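Local coordinates for cell division control protein Cdc48 (Mycobacterium smegmatis, PDB 5E7P) that probably binds and hydrolyses ATP as a Cdc48-type member of the AAA ATPase family, and holds ADP in this crystal structure, at residues 564-575 with 606-617; 578-588 with 622-631. All blocks are in the same frame, centred on the assembly; numbering follows the deposited sequence.

Contact 1 (564-575 with 606-617); sequences EKAVRELFARAR and VVASLLTELDGI
Phe571 of helix 564-575 presents one face of its ring to the aliphatic stem of Glu613 on helix 606-617, and this CH-pi contact sets Glu613 CB 3.7 Å from the ring centroid. The helices run nearly parallel, their axes 15° apart and 9.0 Å at closest approach, and they mesh by knobs-into-holes packing. Phe571 fills a hole formed by Leu610, Glu613, Leu614 and Ile617; at the edge of the ring, its CD2 meets Ile617 CG1 at 3.6 Å. Val567 enters the next hole, where its CG2 lies 3.9 Å from Val606 CG1. Compact branched chains and a ring suit this tight side, which faces the central sheet: Phe571 also touches Val582, and Leu614 touches Val625.

The other flank is looser and polar. A bend in the Glu613 chain (chi2 -56°) keeps CB over the ring while OE2 turns to the edge of the Arg575 guanidinium, in a weak salt bridge of 3.3 Å to NH2. A water accepts from Arg575 NE and donates to Glu613 O. Toward the N-terminal ends, Glu564 OE2 accepts from Ser609 OG across the contact and from Arg568 NE of its own helix, both on the same face of the carboxylate, although Glu564 is poorly ordered. The apolar interlock therefore probably holds the pair together, with a weak, water-bridged Arg575-Glu613 pair and a hydrogen bond from Ser609 to Glu564 at its outer margin.

Contact 2 (578-588 with 622-631); sequences APSLVFLDEID and DVVVLGATNR
Phe583 lies alongside Leu626 on the neighbouring strand, both side chains pointing the same way, and its CE1 comes 3.6 Å from Leu626 CD2. With CG anti to the backbone N (chi1 -175°), the ring also brings its edge to Ala628, whose small methyl fits beside it. Val582 faces the opposite side of the sheet, packing against Val623 and Val625, and Leu584 CD1 meets Val625 CG2 at 4.1 Å. Beta-branched and leucine side chains suit these buried parallel strands, 580-585 and 623-629.

Six alternating backbone hydrogen bonds join them, from Ser580 N to Asp622 O at one end to Ala628 N to Leu584 O at the other. Beyond the ladder, Ile587 N donates to Ala628 O at 3.0 Å, which ties the start of the next helix to the second strand. Thr629 OG1 accepts from Arg631 N in an ST turn and donates weakly to Asp588 OD1.

The apolar run ending in Asp585 and Glu586 fits a Walker B motif, while Asn630, which touches ADP, sits where sensor 1 is expected. Glu586 forms a salt bridge with Lys551. An apolar, regularly bonded strand pair thus delivers polar residues to the edge of the nucleotide site.

How the contacts relate
The two contacts lie in one AAA module, their centres 12 Å apart, and form successive layers: the helix pair of contact 1 covers the face of the contact 2 sheet that carries Val582, Leu584, Val623 and Val625. Their segments alternate along the chain, helix 563-576 leading into strand 580-585 and helix 602-617 into strand 623-629, the alpha/beta alternation of a P-loop NTPase core. The layers meet where Ala574 CB packs on Val582 CG2 and Ile617 CG2 on Val623 CG1, and Ser580 OG probably hydrogen-bonds to Ala574 O. Contact 1 stays away from the ADP site of this module, whereas Asn630, just after strand 623-629, touches ADP and Asp585 lies about 6 Å from it (nearest atoms).

Contact 1 (564-575 with 606-617)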
loop_
_atom_site.group_PDB
_atom_site.type_symbol
_atom_site.label_atom_id
_atom_site.label_comp_id
_atom_site.label_asym_id
_atom_site.label_seq_id
_atom_site.Cartn_x
_atom_site.Cartn_y
_atom_site.Cartn_z
ATOM N N GLU A 564 11.441 17.229 -15.467
ATOM C CA GLU A 564 12.813 16.814 -15.724
ATOM C C GLU A 564 13.514 16.421 -14.426
ATOM O O GLU A 564 14.272 15.452 -14.388
ATOM C CB GLU A 564 13.579 17.930 -16.443
ATOM C CG GLU A 564 14.957 17.530 -16.951
ATOM C CD GLU A 564 16.042 17.690 -15.901
ATOM O OE1 GLU A 564 15.831 18.465 -14.941
ATOM O OE2 GLU A 564 17.103 17.039 -16.037
ATOM N N LYS A 565 13.254 17.176 -13.363
ATOM C CA LYS A 565 13.842 16.884 -12.060
ATOM C C LYS A 565 13.171 15.682 -11.401
ATOM O O LYS A 565 13.781 14.992 -10.587
ATOM C CB LYS A 565 13.778 18.109 -11.146
ATOM C CG LYS A 565 14.719 19.228 -11.561
ATOM C CD LYS A 565 14.509 20.479 -10.720
ATOM C CE LYS A 565 15.404 21.614 -11.188
ATOM N NZ LYS A 565 15.153 22.863 -10.422
ATOM N N ALA A 566 11.915 15.436 -11.755
ATOM C CA ALA A 566 11.200 14.277 -11.240
ATOM C C ALA A 566 11.832 12.995 -11.773
ATOM O O ALA A 566 11.858 11.974 -11.088
ATOM C CB ALA A 566 9.728 14.345 -11.619
ATOM N N VAL A 567 12.336 13.060 -13.002
ATOM C CA VAL A 567 13.004 11.924 -13.620
ATOM C C VAL A 567 14.299 11.602 -12.889
ATOM O O VAL A 567 14.510 10.470 -12.456
ATOM C CB VAL A 567 13.315 12.188 -15.108
ATOM C CG1 VAL A 567 14.262 11.125 -15.651
ATOM C CG2 VAL A 567 12.030 12.233 -15.920
ATOM N N ARG A 568 15.163 12.605 -12.753
ATOM C CA ARG A 568 16.438 12.435 -12.066
ATOM C C ARG A 568 16.228 12.011 -10.617
ATOM O O ARG A 568 16.986 11.204 -10.084
ATOM C CB ARG A 568 17.269 13.721 -12.135
ATOM C CG ARG A 568 17.736 14.080 -13.538
ATOM C CD ARG A 568 18.772 15.197 -13.532
ATOM N NE ARG A 568 18.216 16.473 -13.089
ATOM C CZ ARG A 568 18.553 17.087 -11.958
ATOM N NH1 ARG A 568 19.451 16.545 -11.147
ATOM N NH2 ARG A 568 17.992 18.248 -11.640
ATOM N N GLU A 569 15.185 12.548 -9.993
ATOM C CA GLU A 569 14.829 12.180 -8.629
ATOM C C GLU A 569 14.491 10.696 -8.534
ATOM O O GLU A 569 15.028 9.977 -7.690
ATOM C CB GLU A 569 13.638 13.009 -8.157
ATOM C CG GLU A 569 13.065 12.572 -6.827
ATOM C CD GLU A 569 11.798 13.328 -6.468
ATOM O OE1 GLU A 569 11.675 14.508 -6.858
ATOM O OE2 GLU A 569 10.920 12.740 -5.807
ATOM N N LEU A 570 13.599 10.254 -9.415
ATOM C CA LEU A 570 13.141 8.870 -9.461
ATOM C C LEU A 570 14.302 7.880 -9.564
ATOM O O LEU A 570 14.388 6.927 -8.790
ATOM C CB LEU A 570 12.186 8.688 -10.643
ATOM C CG LEU A 570 11.803 7.267 -11.063
ATOM C CD1 LEU A 570 11.031 6.566 -9.961
ATOM C CD2 LEU A 570 10.989 7.309 -12.344
ATOM N N PHE A 571 15.197 8.121 -10.514
ATOM C CA PHE A 571 16.328 7.230 -10.732
ATOM C C PHE A 571 17.343 7.297 -9.601
ATOM O O PHE A 571 17.899 6.274 -9.206
ATOM C CB PHE A 571 16.986 7.505 -12.085
ATOM C CG PHE A 571 16.222 6.939 -13.248
ATOM C CD1 PHE A 571 15.200 7.664 -13.841
ATOM C CD2 PHE A 571 16.510 5.671 -13.733
ATOM C CE1 PHE A 571 14.485 7.137 -14.905
ATOM C CE2 PHE A 571 15.801 5.140 -14.797
ATOM C CZ PHE A 571 14.787 5.875 -15.384
ATOM N N ALA A 572 17.571 8.499 -9.074
ATOM C CA ALA A 572 18.485 8.672 -7.946
ATOM C C ALA A 572 17.982 7.927 -6.716
ATOM O O ALA A 572 18.778 7.386 -5.948
ATOM C CB ALA A 572 18.689 10.152 -7.626
ATOM N N ARG A 573 16.666 7.900 -6.530
ATOM C CA ARG A 573 16.083 7.147 -5.424
ATOM C C ARG A 573 16.244 5.649 -5.659
ATOM O O ARG A 573 16.445 4.880 -4.722
ATOM C CB ARG A 573 14.601 7.481 -5.234
ATOM C CG ARG A 573 14.035 6.956 -3.916
ATOM C CD ARG A 573 12.520 6.796 -3.953
ATOM N NE ARG A 573 11.849 7.999 -4.429
ATOM C CZ ARG A 573 11.210 8.089 -5.591
ATOM N NH1 ARG A 573 11.145 7.039 -6.396
ATOM N NH2 ARG A 573 10.631 9.230 -5.944
ATOM N N ALA A 574 16.154 5.242 -6.920
ATOM C CA ALA A 574 16.281 3.837 -7.276
ATOM C C ALA A 574 17.714 3.360 -7.073
ATOM O O ALA A 574 17.947 2.286 -6.517
ATOM C CB ALA A 574 15.836 3.612 -8.716
ATOM N N ARG A 575 18.669 4.167 -7.521
ATOM C CA ARG A 575 20.083 3.849 -7.346
ATOM C C ARG A 575 20.446 3.720 -5.869
ATOM O O ARG A 575 21.186 2.816 -5.481
ATOM C CB ARG A 575 20.970 4.905 -8.019
ATOM C CG ARG A 575 21.134 4.717 -9.520
ATOM C CD ARG A 575 22.166 5.680 -10.105
ATOM N NE ARG A 575 21.556 6.907 -10.615
ATOM C CZ ARG A 575 21.567 8.075 -9.980
ATOM N NH1 ARG A 575 22.166 8.190 -8.802
ATOM N NH2 ARG A 575 20.984 9.133 -10.528
ATOM N N VAL A 606 13.133 16.445 -20.695
ATOM C CA VAL A 606 12.722 15.236 -19.985
ATOM C C VAL A 606 13.275 13.983 -20.661
ATOM O O VAL A 606 13.882 13.131 -20.008
ATOM C CB VAL A 606 11.185 15.125 -19.878
ATOM C CG1 VAL A 606 10.790 13.774 -19.322
ATOM C CG2 VAL A 606 10.626 16.239 -19.007
ATOM N N VAL A 607 13.065 13.885 -21.970
ATOM C CA VAL A 607 13.540 12.744 -22.749
ATOM C C VAL A 607 15.066 12.626 -22.711
ATOM O O VAL A 607 15.608 11.543 -22.474
ATOM C CB VAL A 607 13.054 12.821 -24.212
ATOM C CG1 VAL A 607 13.715 11.745 -25.051
ATOM C CG2 VAL A 607 11.539 12.701 -24.275
ATOM N N ALA A 608 15.752 13.743 -22.938
ATOM C CA ALA A 608 17.210 13.767 -22.886
ATOM C C ALA A 608 17.707 13.366 -21.502
ATOM O O ALA A 608 18.698 12.647 -21.368
ATOM C CB ALA A 608 17.740 15.143 -23.266
ATOM N N SER A 609 17.006 13.832 -20.473
ATOM C CA SER A 609 17.335 13.461 -19.103
ATOM C C SER A 609 17.060 11.978 -18.889
ATOM O O SER A 609 17.813 11.290 -18.201
ATOM C CB SER A 609 16.530 14.295 -18.105
ATOM O OG SER A 609 16.876 13.967 -16.771
ATOM N N LEU A 610 15.978 11.495 -19.490
ATOM C CA LEU A 610 15.606 10.089 -19.388
ATOM C C LEU A 610 16.678 9.190 -20.005
ATOM O O LEU A 610 17.110 8.213 -19.391
ATOM C CB LEU A 610 14.255 9.845 -20.060
ATOM C CG LEU A 610 13.658 8.451 -19.884
ATOM C CD1 LEU A 610 13.614 8.085 -18.410
ATOM C CD2 LEU A 610 12.267 8.388 -20.498
ATOM N N LEU A 611 17.111 9.535 -21.216
ATOM C CA LEU A 611 18.177 8.807 -21.897
ATOM C C LEU A 611 19.444 8.791 -21.051
ATOM O O LEU A 611 20.125 7.769 -20.953
ATOM C CB LEU A 611 18.470 9.438 -23.261
ATOM C CG LEU A 611 17.334 9.390 -24.284
ATOM C CD1 LEU A 611 17.696 10.167 -25.539
ATOM C CD2 LEU A 611 16.998 7.950 -24.625
ATOM N N THR A 612 19.747 9.932 -20.437
ATOM C CA THR A 612 20.908 10.062 -19.567
ATOM C C THR A 612 20.807 9.121 -18.374
ATOM O O THR A 612 21.771 8.440 -18.028
ATOM C CB THR A 612 21.072 11.512 -19.053
ATOM O OG1 THR A 612 21.189 12.408 -20.167
ATOM C CG2 THR A 612 22.309 11.636 -18.170
ATOM N N GLU A 613 19.633 9.085 -17.750
ATOM C CA GLU A 613 19.411 8.223 -16.595
ATOM C C GLU A 613 19.443 6.744 -16.979
ATOM O O GLU A 613 19.983 5.916 -16.243
ATOM C CB GLU A 613 18.088 8.568 -15.907
ATOM C CG GLU A 613 18.050 9.966 -15.313
ATOM C CD GLU A 613 19.176 10.210 -14.325
ATOM O OE1 GLU A 613 20.077 11.019 -14.634
ATOM O OE2 GLU A 613 19.157 9.597 -13.237
ATOM N N LEU A 614 18.865 6.416 -18.131
ATOM C CA LEU A 614 18.864 5.037 -18.611
ATOM C C LEU A 614 20.284 4.541 -18.856
ATOM O O LEU A 614 20.588 3.367 -18.640
ATOM C CB LEU A 614 18.036 4.905 -19.890
ATOM C CG LEU A 614 16.519 5.034 -19.737
ATOM C CD1 LEU A 614 15.850 4.961 -21.089
ATOM C CD2 LEU A 614 15.972 3.956 -18.817
ATOM N N ASP A 615 21.152 5.445 -19.301
ATOM C CA ASP A 615 22.536 5.089 -19.588
ATOM C C ASP A 615 23.355 4.915 -18.315
ATOM O O ASP A 615 24.365 4.216 -18.311
ATOM C CB ASP A 615 23.186 6.117 -20.519
ATOM C CG ASP A 615 22.594 6.093 -21.922
ATOM O OD1 ASP A 615 21.842 5.145 -22.238
ATOM O OD2 ASP A 615 22.886 7.017 -22.711
ATOM N N GLY A 616 22.916 5.553 -17.235
ATOM C CA GLY A 616 23.575 5.400 -15.951
ATOM C C GLY A 616 23.154 4.122 -15.249
ATOM O O GLY A 616 23.848 3.631 -14.359
ATOM N N ILE A 617 22.008 3.583 -15.655
ATOM C CA ILE A 617 21.462 2.367 -15.061
ATOM C C ILE A 617 22.018 1.117 -15.749
ATOM O O ILE A 617 22.166 0.063 -15.125
ATOM C CB ILE A 617 19.912 2.376 -15.113
ATOM C CG1 ILE A 617 19.364 3.495 -14.225
ATOM C CG2 ILE A 617 19.325 1.041 -14.674
ATOM C CD1 ILE A 617 19.813 3.397 -12.782
HETATM O O HOH W 1 20.977 6.716 -13.231
#

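Contact 2 (578-588 with 622-631)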
loop_
_atom_site.group_PDB
_atom_site.type_symbol
_atom_site.label_atom_id
_atom_site.label_comp_id
_atom_site.label_asym_id
_atom_site.label_seq_id
_atom_site.Cartn_x
_atom_site.Cartn_y
_atom_site.Cartn_z
ATOM N N ALA A 578 18.814 0.358 -4.118
ATOM C CA ALA A 578 19.088 -0.947 -4.727
ATOM C C ALA A 578 19.135 -2.084 -3.706
ATOM O O ALA A 578 19.636 -1.897 -2.599
ATOM C CB ALA A 578 20.387 -0.889 -5.510
ATOM N N PRO A 579 18.621 -3.274 -4.075
ATOM C CA PRO A 579 18.065 -3.671 -5.377
ATOM C C PRO A 579 16.727 -3.009 -5.709
ATOM O O PRO A 579 15.809 -2.999 -4.885
ATOM C CB PRO A 579 17.891 -5.187 -5.233
ATOM C CG PRO A 579 17.729 -5.405 -3.776
ATOM C CD PRO A 579 18.621 -4.396 -3.119
ATOM N N SER A 580 16.623 -2.463 -6.918
ATOM C CA SER A 580 15.472 -1.643 -7.280
ATOM C C SER A 580 14.891 -1.986 -8.644
ATOM O O SER A 580 15.620 -2.301 -9.585
ATOM C CB SER A 580 15.846 -0.155 -7.260
ATOM O OG SER A 580 16.298 0.255 -5.980
ATOM N N LEU A 581 13.570 -1.904 -8.738
ATOM C CA LEU A 581 12.873 -1.964 -10.014
ATOM C C LEU A 581 12.323 -0.582 -10.335
ATOM O O LEU A 581 11.658 0.042 -9.503
ATOM C CB LEU A 581 11.727 -2.974 -9.964
ATOM C CG LEU A 581 10.778 -2.982 -11.166
ATOM C CD1 LEU A 581 11.527 -3.317 -12.443
ATOM C CD2 LEU A 581 9.632 -3.959 -10.946
ATOM N N VAL A 582 12.614 -0.103 -11.538
ATOM C CA VAL A 582 12.095 1.173 -12.002
ATOM C C VAL A 582 11.006 0.928 -13.035
ATOM O O VAL A 582 11.287 0.528 -14.165
ATOM C CB VAL A 582 13.200 2.045 -12.620
ATOM C CG1 VAL A 582 12.625 3.375 -13.089
ATOM C CG2 VAL A 582 14.302 2.271 -11.617
ATOM N N PHE A 583 9.760 1.159 -12.637
ATOM C CA PHE A 583 8.621 0.916 -13.513
ATOM C C PHE A 583 8.126 2.217 -14.146
ATOM O O PHE A 583 7.546 3.068 -13.473
ATOM C CB PHE A 583 7.491 0.230 -12.739
ATOM C CG PHE A 583 6.320 -0.171 -13.594
ATOM C CD1 PHE A 583 6.467 -0.362 -14.961
ATOM C CD2 PHE A 583 5.066 -0.346 -13.032
ATOM C CE1 PHE A 583 5.387 -0.724 -15.749
ATOM C CE2 PHE A 583 3.984 -0.713 -13.813
ATOM C CZ PHE A 583 4.143 -0.901 -15.175
ATOM N N LEU A 584 8.363 2.355 -15.447
ATOM C CA LEU A 584 7.871 3.492 -16.214
ATOM C C LEU A 584 6.645 3.082 -17.025
ATOM O O LEU A 584 6.748 2.758 -18.209
ATOM C CB LEU A 584 8.965 4.019 -17.145
ATOM C CG LEU A 584 10.296 4.403 -16.493
ATOM C CD1 LEU A 584 11.326 4.786 -17.550
ATOM C CD2 LEU A 584 10.107 5.539 -15.500
ATOM N N ASP A 585 5.484 3.082 -16.379
ATOM C CA ASP A 585 4.247 2.739 -17.064
ATOM C C ASP A 585 3.828 3.884 -17.973
ATOM O O ASP A 585 4.137 5.042 -17.697
ATOM C CB ASP A 585 3.136 2.419 -16.065
ATOM C CG ASP A 585 1.957 1.721 -16.715
ATOM O OD1 ASP A 585 2.124 1.198 -17.838
ATOM O OD2 ASP A 585 0.867 1.689 -16.106
ATOM N N GLU A 586 3.123 3.548 -19.049
ATOM C CA GLU A 586 2.748 4.509 -20.084
ATOM C C GLU A 586 3.966 5.310 -20.537
ATOM O O GLU A 586 3.956 6.541 -20.550
ATOM C CB GLU A 586 1.627 5.430 -19.600
ATOM C CG GLU A 586 0.793 6.022 -20.725
ATOM C CD GLU A 586 -0.315 6.928 -20.220
ATOM O OE1 GLU A 586 -1.045 7.499 -21.060
ATOM O OE2 GLU A 586 -0.453 7.070 -18.985
ATOM N N ILE A 587 5.016 4.581 -20.900
ATOM C CA ILE A 587 6.301 5.161 -21.275
ATOM C C ILE A 587 6.198 6.020 -22.543
ATOM O O ILE A 587 7.054 6.865 -22.800
ATOM C CB ILE A 587 7.373 4.041 -21.440
ATOM C CG1 ILE A 587 8.769 4.621 -21.692
ATOM C CG2 ILE A 587 6.973 3.068 -22.537
ATOM C CD1 ILE A 587 9.320 5.421 -20.537
ATOM N N ASP A 588 5.141 5.817 -23.323
ATOM C CA ASP A 588 4.931 6.608 -24.534
ATOM C C ASP A 588 4.589 8.065 -24.221
ATOM O O ASP A 588 4.937 8.972 -24.979
ATOM C CB ASP A 588 3.846 5.985 -25.417
ATOM C CG ASP A 588 2.538 5.776 -24.676
ATOM O OD1 ASP A 588 2.552 5.144 -23.597
ATOM O OD2 ASP A 588 1.495 6.251 -25.175
ATOM N N ASP A 622 22.075 -4.152 -9.677
ATOM C CA ASP A 622 21.003 -4.188 -8.690
ATOM C C ASP A 622 19.863 -3.228 -9.031
ATOM O O ASP A 622 19.014 -2.937 -8.192
ATOM C CB ASP A 622 21.553 -3.900 -7.290
ATOM C CG ASP A 622 22.635 -2.830 -7.292
ATOM O OD1 ASP A 622 22.794 -2.135 -8.319
ATOM O OD2 ASP A 622 23.325 -2.682 -6.261
ATOM N N VAL A 623 19.846 -2.734 -10.264
ATOM C CA VAL A 623 18.756 -1.874 -10.715
ATOM C C VAL A 623 18.251 -2.301 -12.087
ATOM O O VAL A 623 19.021 -2.382 -13.043
ATOM C CB VAL A 623 19.176 -0.384 -10.774
ATOM C CG1 VAL A 623 18.026 0.468 -11.281
ATOM C CG2 VAL A 623 19.641 0.105 -9.409
ATOM N N VAL A 624 16.954 -2.578 -12.179
ATOM C CA VAL A 624 16.329 -2.905 -13.456
ATOM C C VAL A 624 15.298 -1.842 -13.814
ATOM O O VAL A 624 14.543 -1.385 -12.955
ATOM C CB VAL A 624 15.634 -4.278 -13.422
ATOM C CG1 VAL A 624 15.087 -4.633 -14.793
ATOM C CG2 VAL A 624 16.596 -5.344 -12.956
ATOM N N VAL A 625 15.278 -1.441 -15.081
ATOM C CA VAL A 625 14.287 -0.488 -15.557
ATOM C C VAL A 625 13.342 -1.152 -16.555
ATOM O O VAL A 625 13.776 -1.824 -17.489
ATOM C CB VAL A 625 14.949 0.761 -16.186
ATOM C CG1 VAL A 625 16.005 0.357 -17.217
ATOM C CG2 VAL A 625 13.896 1.681 -16.796
ATOM N N LEU A 626 12.043 -0.971 -16.341
ATOM C CA LEU A 626 11.038 -1.555 -17.218
ATOM C C LEU A 626 10.016 -0.509 -17.646
ATOM O O LEU A 626 9.412 0.161 -16.809
ATOM C CB LEU A 626 10.341 -2.724 -16.518
ATOM C CG LEU A 626 9.302 -3.532 -17.300
ATOM C CD1 LEU A 626 9.353 -4.997 -16.875
ATOM C CD2 LEU A 626 7.893 -2.969 -17.110
ATOM N N GLY A 627 9.823 -0.381 -18.954
ATOM C CA GLY A 627 8.788 0.481 -19.492
ATOM C C GLY A 627 7.627 -0.324 -20.051
ATOM O O GLY A 627 7.825 -1.397 -20.629
ATOM N N ALA A 628 6.414 0.195 -19.877
ATOM C CA ALA A 628 5.214 -0.456 -20.396
ATOM C C ALA A 628 4.395 0.502 -21.250
ATOM O O ALA A 628 4.314 1.694 -20.956
ATOM C CB ALA A 628 4.367 -1.017 -19.259
ATOM N N THR A 629 3.789 -0.022 -22.310
ATOM C CA THR A 629 2.976 0.802 -23.196
ATOM C C THR A 629 2.036 -0.030 -24.065
ATOM O O THR A 629 2.326 -1.182 -24.379
ATOM C CB THR A 629 3.858 1.664 -24.114
ATOM O OG1 THR A 629 3.027 2.465 -24.964
ATOM C CG2 THR A 629 4.762 0.781 -24.967
ATOM N N ASN A 630 0.909 0.560 -24.449
ATOM C CA ASN A 630 0.010 -0.073 -25.408
ATOM C C ASN A 630 0.351 0.361 -26.828
ATOM O O ASN A 630 -0.118 -0.231 -27.800
ATOM C CB ASN A 630 -1.453 0.258 -25.098
ATOM C CG ASN A 630 -1.891 -0.244 -23.731
ATOM O OD1 ASN A 630 -1.923 -1.451 -23.477
ATOM N ND2 ASN A 630 -2.236 0.685 -22.844
ATOM N N ARG A 631 1.173 1.403 -26.938
ATOM C CA ARG A 631 1.565 1.952 -28.234
ATOM C C ARG A 631 3.070 2.202 -28.302
ATOM O O ARG A 631 3.523 3.327 -28.098
ATOM C CB ARG A 631 0.817 3.260 -28.506
ATOM C CG ARG A 631 -0.697 3.130 -28.532
ATOM C CD ARG A 631 -1.158 2.240 -29.672
ATOM N NE ARG A 631 -0.746 2.756 -30.974
ATOM C CZ ARG A 631 -1.396 3.705 -31.644
ATOM N NH1 ARG A 631 -2.490 4.251 -31.130
ATOM N NH2 ARG A 631 -0.949 4.111 -32.824
#